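Local structure of vestitone reductase (Medicago sativa, 2P4H) at residues 230-235 with 301-306; 184-189 with 287-292; 110-115 with 178-183; 77-82 with 236-241. The protein catalyses the stereospecific, NADPH-dependent reduction of (3R)-vestitone to DMI, the penultimate step in the biosynthesis of the defence phytoalexin medicarpin. All blocks are in the same frame, centred on the assembly; numbering follows the deposited sequence.

Contact 1: residues 230-235 with 301-306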
# COMPACT_ATOMS: atom_id res chain seq x y z
N VAL A 230 -0.61 8.12 -1.59
CA VAL A 230 0.41 7.07 -1.65
C VAL A 230 1.10 7.16 -3.02
O VAL A 230 2.32 7.03 -3.11
CB VAL A 230 -0.20 5.66 -1.48
CG1 VAL A 230 0.89 4.61 -1.66
CG2 VAL A 230 -0.81 5.52 -0.10
N ALA A 231 0.32 7.38 -4.08
CA ALA A 231 0.90 7.50 -5.41
C ALA A 231 1.79 8.73 -5.45
O ALA A 231 2.89 8.70 -5.99
CB ALA A 231 -0.21 7.61 -6.46
N ARG A 232 1.31 9.83 -4.86
CA ARG A 232 2.10 11.06 -4.83
C ARG A 232 3.40 10.86 -4.06
O ARG A 232 4.44 11.39 -4.45
CB ARG A 232 1.28 12.20 -4.20
CG ARG A 232 0.14 12.69 -5.07
CD ARG A 232 -0.66 13.83 -4.43
NE ARG A 232 0.15 15.02 -4.20
CZ ARG A 232 0.71 15.34 -3.03
NH1 ARG A 232 0.53 14.57 -1.97
NH2 ARG A 232 1.47 16.42 -2.94
N ALA A 233 3.35 10.08 -2.97
CA ALA A 233 4.55 9.82 -2.17
C ALA A 233 5.58 9.04 -2.99
O ALA A 233 6.78 9.29 -2.86
CB ALA A 233 4.18 9.05 -0.91
N HIS A 234 5.12 8.10 -3.80
CA HIS A 234 6.02 7.32 -4.65
C HIS A 234 6.77 8.24 -5.61
O HIS A 234 7.99 8.17 -5.74
CB HIS A 234 5.25 6.28 -5.46
CG HIS A 234 4.92 5.02 -4.71
ND1 HIS A 234 5.58 3.83 -4.91
CD2 HIS A 234 3.99 4.78 -3.76
CE1 HIS A 234 5.07 2.90 -4.12
NE2 HIS A 234 4.10 3.45 -3.42
N ILE A 235 6.02 9.12 -6.27
CA ILE A 235 6.63 10.04 -7.22
C ILE A 235 7.57 11.01 -6.52
O ILE A 235 8.66 11.30 -7.01
CB ILE A 235 5.54 10.81 -8.00
CG1 ILE A 235 4.74 9.82 -8.87
CG2 ILE A 235 6.17 11.89 -8.87
CD1 ILE A 235 3.57 10.44 -9.60
N PHE A 301 1.05 16.05 2.21
CA PHE A 301 -0.16 15.30 1.90
C PHE A 301 -1.19 16.25 1.31
O PHE A 301 -1.36 17.38 1.78
CB PHE A 301 -0.72 14.62 3.15
CG PHE A 301 0.06 13.41 3.57
CD1 PHE A 301 1.21 13.53 4.34
CD2 PHE A 301 -0.32 12.15 3.12
CE1 PHE A 301 1.98 12.41 4.65
CE2 PHE A 301 0.44 11.02 3.43
CZ PHE A 301 1.59 11.15 4.19
N LYS A 302 -1.88 15.78 0.28
CA LYS A 302 -2.88 16.57 -0.43
C LYS A 302 -4.32 16.38 0.03
O LYS A 302 -5.12 17.32 -0.03
CB LYS A 302 -2.78 16.25 -1.93
CG LYS A 302 -3.85 16.88 -2.80
CD LYS A 302 -3.63 16.53 -4.26
CE LYS A 302 -4.73 17.11 -5.15
NZ LYS A 302 -4.51 16.79 -6.59
N TYR A 303 -4.64 15.19 0.52
CA TYR A 303 -6.01 14.88 0.91
C TYR A 303 -6.32 14.83 2.40
O TYR A 303 -5.47 14.51 3.23
CB TYR A 303 -6.41 13.56 0.27
CG TYR A 303 -6.23 13.57 -1.23
CD1 TYR A 303 -7.21 14.11 -2.06
CD2 TYR A 303 -5.07 13.07 -1.82
CE1 TYR A 303 -7.04 14.15 -3.44
CE2 TYR A 303 -4.89 13.11 -3.20
CZ TYR A 303 -5.88 13.65 -4.00
OH TYR A 303 -5.71 13.69 -5.36
N THR A 304 -7.57 15.14 2.72
CA THR A 304 -8.05 15.11 4.09
C THR A 304 -8.79 13.80 4.33
O THR A 304 -9.06 13.04 3.39
CB THR A 304 -9.06 16.25 4.35
OG1 THR A 304 -10.21 16.05 3.51
CG2 THR A 304 -8.43 17.60 4.03
N ILE A 305 -9.12 13.53 5.59
CA ILE A 305 -9.85 12.33 5.94
C ILE A 305 -11.20 12.36 5.22
O ILE A 305 -11.67 11.33 4.72
CB ILE A 305 -10.08 12.25 7.47
CG1 ILE A 305 -8.75 11.95 8.17
CG2 ILE A 305 -11.11 11.17 7.79
CD1 ILE A 305 -8.84 11.97 9.70
N GLU A 306 -11.82 13.53 5.15
CA GLU A 306 -13.10 13.65 4.47
C GLU A 306 -12.97 13.31 2.98
O GLU A 306 -13.83 12.63 2.42
CB GLU A 306 -13.68 15.06 4.65
CG GLU A 306 -14.03 15.40 6.10
CD GLU A 306 -12.92 16.14 6.85
OE1 GLU A 306 -11.74 15.75 6.74
OE2 GLU A 306 -13.25 17.11 7.56
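Arg232 carries the contact for its helical segment, laying its guanidinium group against Lys302 and the backbone CA of Phe301. Val230, two residues earlier, turns away from 301-306 and packs on Leu13 and Leu187. At Arg232 the chain runs out and then bends at chi3 (62°), which brings one guanidinium face under Lys302: CB of Lys302 lies 3.6 Å above that plane, displaced toward its rim. The two side chains cross at about a right angle, and Arg232 NE stays 5.5 Å from Lys302 NZ, so the like charges are held apart while their aliphatic parts touch (Arg232 CD to Lys302 CD, 4.0 Å). Lys302 CG in turn sits 3.9 Å above the Tyr303 ring, over its centre. NH1 of Arg232 forms a salt bridge with Asp229 and a hydrogen bond to Asp300 O. Replacing Arg232 by an alanine would probably leave Asp229 without its cationic mate and open a gap beside Lys302 CB. Beyond it, His234 packs on Ile17 of helix 12-23. Asp229 also accepts the backbone N-H groups of Lys302 and Tyr303, so this is a surface contact joining helix 227-239 of the Rossmann domain to the loop whose Thr304 N-caps helix 305-319.

Contact 2: residues 184-189 with 287-292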
# COMPACT_ATOMS: atom_id res chain seq x y z
N THR A 184 11.26 2.08 1.51
CA THR A 184 10.12 1.22 1.78
C THR A 184 9.05 2.13 2.38
O THR A 184 9.36 3.03 3.17
CB THR A 184 10.44 0.07 2.77
OG1 THR A 184 10.84 0.61 4.04
CG2 THR A 184 11.55 -0.80 2.22
N LEU A 185 7.81 1.91 1.98
CA LEU A 185 6.70 2.71 2.49
C LEU A 185 5.81 1.83 3.35
O LEU A 185 5.25 0.84 2.88
CB LEU A 185 5.89 3.30 1.33
CG LEU A 185 6.51 4.50 0.60
CD1 LEU A 185 5.76 4.75 -0.70
CD2 LEU A 185 6.47 5.73 1.49
N ILE A 186 5.71 2.19 4.62
CA ILE A 186 4.89 1.43 5.56
C ILE A 186 3.48 1.99 5.42
O ILE A 186 3.18 3.09 5.90
CB ILE A 186 5.43 1.59 6.99
CG1 ILE A 186 6.91 1.18 7.03
CG2 ILE A 186 4.62 0.74 7.95
CD1 ILE A 186 7.64 1.57 8.32
N LEU A 187 2.61 1.22 4.77
CA LEU A 187 1.25 1.65 4.49
C LEU A 187 0.17 1.07 5.38
O LEU A 187 0.13 -0.13 5.63
CB LEU A 187 0.92 1.35 3.02
CG LEU A 187 1.89 1.96 2.00
CD1 LEU A 187 1.58 1.43 0.61
CD2 LEU A 187 1.77 3.47 2.02
N PRO A 188 -0.74 1.92 5.86
CA PRO A 188 -1.86 1.54 6.72
C PRO A 188 -3.03 1.15 5.81
O PRO A 188 -2.82 0.63 4.72
CB PRO A 188 -2.13 2.82 7.49
CG PRO A 188 -1.94 3.86 6.42
CD PRO A 188 -0.70 3.39 5.67
N PHE A 189 -4.26 1.38 6.25
CA PHE A 189 -5.41 1.07 5.40
C PHE A 189 -5.39 2.11 4.27
O PHE A 189 -5.48 3.31 4.53
CB PHE A 189 -6.72 1.20 6.18
CG PHE A 189 -7.04 0.01 7.04
CD1 PHE A 189 -7.84 -1.01 6.55
CD2 PHE A 189 -6.55 -0.07 8.34
CE1 PHE A 189 -8.15 -2.12 7.35
CE2 PHE A 189 -6.86 -1.17 9.14
CZ PHE A 189 -7.66 -2.19 8.65
N PRO A 287 -2.26 1.13 16.19
CA PRO A 287 -1.36 2.23 16.52
C PRO A 287 -1.27 3.30 15.44
O PRO A 287 -1.51 3.03 14.26
CB PRO A 287 -0.02 1.53 16.72
CG PRO A 287 -0.09 0.42 15.72
CD PRO A 287 -1.51 -0.10 15.89
N ASP A 288 -0.95 4.51 15.87
CA ASP A 288 -0.77 5.63 14.96
C ASP A 288 0.65 5.44 14.41
O ASP A 288 1.61 5.32 15.18
CB ASP A 288 -0.89 6.94 15.74
CG ASP A 288 -0.67 8.18 14.88
OD1 ASP A 288 -0.70 8.08 13.64
OD2 ASP A 288 -0.48 9.27 15.47
N LEU A 289 0.78 5.35 13.09
CA LEU A 289 2.10 5.19 12.47
C LEU A 289 2.59 6.60 12.15
O LEU A 289 2.30 7.16 11.09
CB LEU A 289 2.00 4.32 11.21
CG LEU A 289 1.22 3.01 11.39
CD1 LEU A 289 1.24 2.22 10.10
CD2 LEU A 289 1.82 2.18 12.53
N ASN A 290 3.33 7.18 13.11
CA ASN A 290 3.87 8.53 13.02
C ASN A 290 4.53 8.79 11.67
O ASN A 290 5.50 8.13 11.32
CB ASN A 290 4.87 8.74 14.16
CG ASN A 290 5.18 10.20 14.42
OD1 ASN A 290 5.78 10.54 15.44
ND2 ASN A 290 4.78 11.07 13.50
N THR A 291 4.00 9.75 10.94
CA THR A 291 4.49 10.06 9.60
C THR A 291 5.34 11.34 9.55
O THR A 291 5.55 11.95 8.50
CB THR A 291 3.26 10.07 8.65
OG1 THR A 291 2.70 8.75 8.66
CG2 THR A 291 3.63 10.43 7.23
N LYS A 292 5.87 11.72 10.71
CA LYS A 292 6.72 12.90 10.82
C LYS A 292 7.97 12.80 9.95
O LYS A 292 8.39 13.78 9.35
CB LYS A 292 7.12 13.11 12.29
CG LYS A 292 8.09 14.25 12.52
CD LYS A 292 8.31 14.48 14.01
CE LYS A 292 9.34 15.57 14.28
NZ LYS A 292 10.69 15.18 13.79
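Leu289 sets one methyl, CD1, over the groove between Ile186 and Pro188. That carbon is 4.3 Å from Ile186 CG2 and equally 4.3 Å from Pro188 CB, while those two carbons are 7.1 Å from each other. The leucine torsions account for this reach: CG stands beside the backbone N (chi1 -49°), and CD1 continues anti to CA, at the far end of the side chain. CD2, the other branch, remains 5.6 Å from Ile186 CG2. In Ile186 a chi1 of -56° sets the short branch, CG2, anti to the backbone N and so turns that methyl toward Leu289; Pro188 meets it with CB. Both residues point toward 287-292, whereas Leu187 between them points away and packs on Val230 of helix 227-239, the alternation expected of an extended chain. Asn248 and His223 also touch Leu289. The turn after the leucine is held by Thr291, whose OG1 donates to Leu289 O at 2.9 Å, in the carbonyl plane with a C=O...O angle of 158°. Strand 182-187 belongs to the Rossmann sheet, and 288-289 pairs with 138-139 outside it. The meeting of Leu289 with Ile186 and Pro188 is apolar and non-directional, a loose van der Waals contact consistent with hydrophobic packing in a buried place; directionality comes from the next residues, where Asn248 ND2 bonds Asn290 O and Ser250 N bonds Thr291 OG1.

Contact 3: residues 110-115 with 178-183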
# COMPACT_ATOMS: atom_id res chain seq x y z
N ALA A 110 17.19 -8.13 -9.90
CA ALA A 110 17.31 -7.76 -11.31
C ALA A 110 17.84 -6.34 -11.46
O ALA A 110 18.49 -6.01 -12.45
CB ALA A 110 15.95 -7.88 -11.99
N CYS A 111 17.57 -5.51 -10.45
CA CYS A 111 17.98 -4.11 -10.44
C CYS A 111 19.47 -3.89 -10.17
O CYS A 111 20.00 -2.81 -10.41
CB CYS A 111 17.15 -3.34 -9.39
SG CYS A 111 17.26 -1.54 -9.47
N VAL A 112 20.15 -4.92 -9.66
CA VAL A 112 21.57 -4.79 -9.36
C VAL A 112 22.33 -4.34 -10.60
O VAL A 112 22.20 -4.93 -11.68
CB VAL A 112 22.16 -6.13 -8.86
CG1 VAL A 112 23.67 -6.01 -8.69
CG2 VAL A 112 21.51 -6.51 -7.53
N ASN A 113 23.13 -3.29 -10.45
CA ASN A 113 23.93 -2.75 -11.54
C ASN A 113 23.12 -2.08 -12.66
O ASN A 113 23.63 -1.90 -13.77
CB ASN A 113 24.82 -3.84 -12.13
CG ASN A 113 25.95 -4.24 -11.19
OD1 ASN A 113 26.60 -5.26 -11.38
ND2 ASN A 113 26.18 -3.43 -10.16
N SER A 114 21.87 -1.72 -12.39
CA SER A 114 21.06 -1.05 -13.39
C SER A 114 21.75 0.26 -13.74
O SER A 114 22.24 0.95 -12.85
CB SER A 114 19.66 -0.75 -12.86
OG SER A 114 18.98 0.14 -13.74
N LYS A 115 21.77 0.60 -15.02
CA LYS A 115 22.40 1.83 -15.46
C LYS A 115 21.47 3.03 -15.38
O LYS A 115 21.90 4.17 -15.59
CB LYS A 115 22.88 1.69 -16.91
CG LYS A 115 23.84 0.54 -17.16
CD LYS A 115 24.17 0.44 -18.64
CE LYS A 115 25.14 -0.70 -18.92
NZ LYS A 115 25.44 -0.82 -20.37
N ASN A 178 23.90 -4.32 -1.60
CA ASN A 178 24.16 -4.22 -3.04
C ASN A 178 24.10 -2.81 -3.61
O ASN A 178 23.98 -2.62 -4.82
CB ASN A 178 23.18 -5.13 -3.78
CG ASN A 178 23.44 -6.60 -3.48
OD1 ASN A 178 24.30 -7.22 -4.10
ND2 ASN A 178 22.71 -7.14 -2.51
N GLY A 179 24.19 -1.81 -2.73
CA GLY A 179 24.19 -0.42 -3.16
C GLY A 179 23.00 0.05 -3.98
O GLY A 179 23.17 0.84 -4.91
N ILE A 180 21.80 -0.42 -3.66
CA ILE A 180 20.61 0.01 -4.38
C ILE A 180 19.88 1.02 -3.50
O ILE A 180 19.72 0.79 -2.30
CB ILE A 180 19.66 -1.18 -4.67
CG1 ILE A 180 20.40 -2.24 -5.50
CG2 ILE A 180 18.44 -0.70 -5.43
CD1 ILE A 180 19.58 -3.48 -5.77
N ASP A 181 19.47 2.14 -4.09
CA ASP A 181 18.77 3.17 -3.32
C ASP A 181 17.33 2.72 -3.09
O ASP A 181 16.43 3.00 -3.90
CB ASP A 181 18.77 4.50 -4.07
CG ASP A 181 18.42 5.67 -3.17
OD1 ASP A 181 17.74 5.45 -2.14
OD2 ASP A 181 18.82 6.81 -3.49
N VAL A 182 17.12 2.04 -1.97
CA VAL A 182 15.81 1.51 -1.60
C VAL A 182 15.05 2.34 -0.59
O VAL A 182 15.62 2.83 0.39
CB VAL A 182 15.95 0.08 -1.02
CG1 VAL A 182 14.60 -0.40 -0.47
CG2 VAL A 182 16.45 -0.87 -2.09
N VAL A 183 13.76 2.50 -0.85
CA VAL A 183 12.87 3.18 0.07
C VAL A 183 11.72 2.21 0.27
O VAL A 183 11.28 1.55 -0.68
CB VAL A 183 12.28 4.50 -0.52
CG1 VAL A 183 11.01 4.88 0.23
CG2 VAL A 183 13.30 5.61 -0.40
O HOH W 1 23.49 -1.92 -7.66
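Asn178 meets Val112 through CB rather than through its flat carboxamide: Val112 CG2 lies 4.3 Å from Asn178 CB, and the amide's ND2 is spent on Phe174 O in the last turn of helix 158-177. There is no aromatic ring in either segment, and the weight of the contact falls on branched aliphatic groups. Val112 CG1 stands anti to the backbone N (chi1 174°), which places CG2 beside that N, facing Ile180. The tip of Ile180, CD1, comes within 4.0 Å of Val112 CG2, the two side chains crossing at about a right angle. Its other branch, CG2, touches Cys111 SG at 4.3 Å. Val112 and Asn113 occupy the central positions of a type II turn, closed by Ser114 N donating to Cys111 O at 2.9 Å. A single water links the backbones, accepting from Asn113 N (3.1 Å) and donating to Asn178 O (3.0 Å), so the polar bridge runs alongside the apolar one. The contact brings the end of helix 95-111 against the connection from helix 158-177 into strand 182-187; Phe174 of the latter helix packs on both Val112 and Ile180, while Leu108 of helix 95-111 and Phe120 of strand 119-125 also touch Ile180.

Contact 4: residues 77-82 with 236-241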
# COMPACT_ATOMS: atom_id res chain seq x y z
N GLY A 77 12.86 4.27 -12.40
CA GLY A 77 12.36 3.85 -11.10
C GLY A 77 11.62 2.52 -11.17
O GLY A 77 11.13 2.12 -12.22
N ILE A 78 11.57 1.84 -10.03
CA ILE A 78 10.87 0.57 -9.90
C ILE A 78 10.00 0.67 -8.66
O ILE A 78 10.50 0.96 -7.56
CB ILE A 78 11.84 -0.63 -9.72
CG1 ILE A 78 12.69 -0.82 -10.97
CG2 ILE A 78 11.04 -1.90 -9.42
CD1 ILE A 78 13.81 -1.85 -10.79
N PHE A 79 8.70 0.47 -8.83
CA PHE A 79 7.75 0.50 -7.72
C PHE A 79 7.27 -0.93 -7.56
O PHE A 79 6.45 -1.42 -8.35
CB PHE A 79 6.56 1.42 -8.02
CG PHE A 79 6.92 2.88 -8.20
CD1 PHE A 79 8.18 3.36 -7.86
CD2 PHE A 79 5.97 3.77 -8.70
CE1 PHE A 79 8.49 4.72 -8.01
CE2 PHE A 79 6.27 5.12 -8.85
CZ PHE A 79 7.53 5.60 -8.51
N HIS A 80 7.78 -1.62 -6.55
CA HIS A 80 7.42 -3.01 -6.31
C HIS A 80 6.25 -3.09 -5.33
O HIS A 80 6.45 -3.02 -4.11
CB HIS A 80 8.63 -3.77 -5.77
CG HIS A 80 8.44 -5.26 -5.76
ND1 HIS A 80 9.23 -6.12 -5.04
CD2 HIS A 80 7.54 -6.03 -6.41
CE1 HIS A 80 8.83 -7.36 -5.24
NE2 HIS A 80 7.81 -7.33 -6.07
N THR A 81 5.04 -3.24 -5.87
CA THR A 81 3.83 -3.30 -5.06
C THR A 81 3.23 -4.70 -4.96
O THR A 81 2.28 -4.93 -4.21
CB THR A 81 2.71 -2.39 -5.64
OG1 THR A 81 2.03 -3.08 -6.70
CG2 THR A 81 3.31 -1.10 -6.20
N ALA A 82 3.80 -5.64 -5.72
CA ALA A 82 3.30 -7.02 -5.74
C ALA A 82 3.95 -7.97 -4.74
O ALA A 82 5.09 -7.78 -4.32
CB ALA A 82 3.44 -7.58 -7.14
N TYR A 236 7.17 11.49 -5.35
CA TYR A 236 8.00 12.42 -4.59
C TYR A 236 9.35 11.79 -4.22
O TYR A 236 10.41 12.40 -4.42
CB TYR A 236 7.29 12.85 -3.30
CG TYR A 236 8.09 13.84 -2.49
CD1 TYR A 236 8.04 15.21 -2.79
CD2 TYR A 236 8.94 13.42 -1.47
CE1 TYR A 236 8.83 16.12 -2.10
CE2 TYR A 236 9.74 14.32 -0.78
CZ TYR A 236 9.67 15.67 -1.09
OH TYR A 236 10.45 16.57 -0.40
N LEU A 237 9.32 10.57 -3.69
CA LEU A 237 10.54 9.89 -3.29
C LEU A 237 11.41 9.48 -4.48
O LEU A 237 12.62 9.30 -4.34
CB LEU A 237 10.19 8.68 -2.42
CG LEU A 237 9.56 9.11 -1.08
CD1 LEU A 237 8.98 7.90 -0.37
CD2 LEU A 237 10.61 9.80 -0.22
N LEU A 238 10.79 9.35 -5.65
CA LEU A 238 11.54 9.01 -6.85
C LEU A 238 12.27 10.25 -7.37
O LEU A 238 13.41 10.17 -7.82
CB LEU A 238 10.61 8.48 -7.94
CG LEU A 238 11.20 8.39 -9.35
CD1 LEU A 238 12.29 7.32 -9.39
CD2 LEU A 238 10.10 8.05 -10.35
N GLU A 239 11.59 11.40 -7.29
CA GLU A 239 12.13 12.66 -7.80
C GLU A 239 13.01 13.45 -6.84
O GLU A 239 13.79 14.30 -7.27
CB GLU A 239 10.98 13.56 -8.28
CG GLU A 239 10.05 12.91 -9.30
CD GLU A 239 8.96 13.86 -9.77
OE1 GLU A 239 8.54 14.74 -8.99
OE2 GLU A 239 8.50 13.71 -10.93
N ASN A 240 12.87 13.20 -5.54
CA ASN A 240 13.65 13.91 -4.54
C ASN A 240 14.62 12.98 -3.82
O ASN A 240 14.21 12.00 -3.19
CB ASN A 240 12.71 14.58 -3.54
CG ASN A 240 11.84 15.64 -4.19
OD1 ASN A 240 12.23 16.80 -4.31
ND2 ASN A 240 10.65 15.24 -4.64
N SER A 241 15.91 13.30 -3.92
CA SER A 241 16.98 12.50 -3.35
C SER A 241 17.12 12.51 -1.83
O SER A 241 18.23 12.63 -1.30
CB SER A 241 18.31 12.90 -3.98
OG SER A 241 18.58 14.27 -3.77
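Leu238 meets both Gly77 and Phe79, one methyl to each. Ahead of it in the helix, Tyr236 supplies the carbonyl that accepts from Asn240, and Leu237 packs instead on Val242. At Leu238, CG is anti to the backbone N (chi1 167°), directing the isobutyl group at strand 77-80. CD1 approaches Gly77 CA to 3.9 Å, a closeness that the lack of a side chain on the glycine permits. CD2 lies 4.0 Å from CZ of Phe79, whose far end comes round toward the helix and whose side chain crosses Leu238 at about a right angle. Val4 of the adjacent strand touches both Leu238 and Phe79. Farther on, Asn240 closes the helix with two bonds to one acceptor: Tyr236 O takes its backbone N at 2.8 Å and its ND2 at 2.9 Å. The ND2 bond is nearly straight (162°) and sits within 7° of the amide plane, while that nitrogen also lies 3.1 Å above one face of the Tyr236 ring, toward its rim. The Asn240 bonds finish the helix, and Arg119 holds Leu237 O; the meeting of Leu238 with Gly77 and Phe79 is itself apolar and buried, as in the helix-on-sheet layers of a Rossmann fold.

In the fold
Contacts 2 and 4 are buried and apolar, contact 3 is partly buried with a water at its margin, and contact 1 is a surface meeting built round charged side chains. Contacts 1 and 4 use successive parts of helix 227-239, contacts 2 and 3 successive parts of strand 182-187. Leu237 ties contact 4 to contacts 2 and 3, its CD1 lying 3.8 Å from Leu185 CD2 and 3.7 Å from Val183 CG1, and His234 of contact 1 meets Leu185 of contact 2 and Phe79 of contact 4. Contact 3 sets a helix end and turn beside the Rossmann sheet, contact 4 lays a helix on its strand 77-80, whereas contacts 1 and 2 tie that domain to the C-terminal part of the chain.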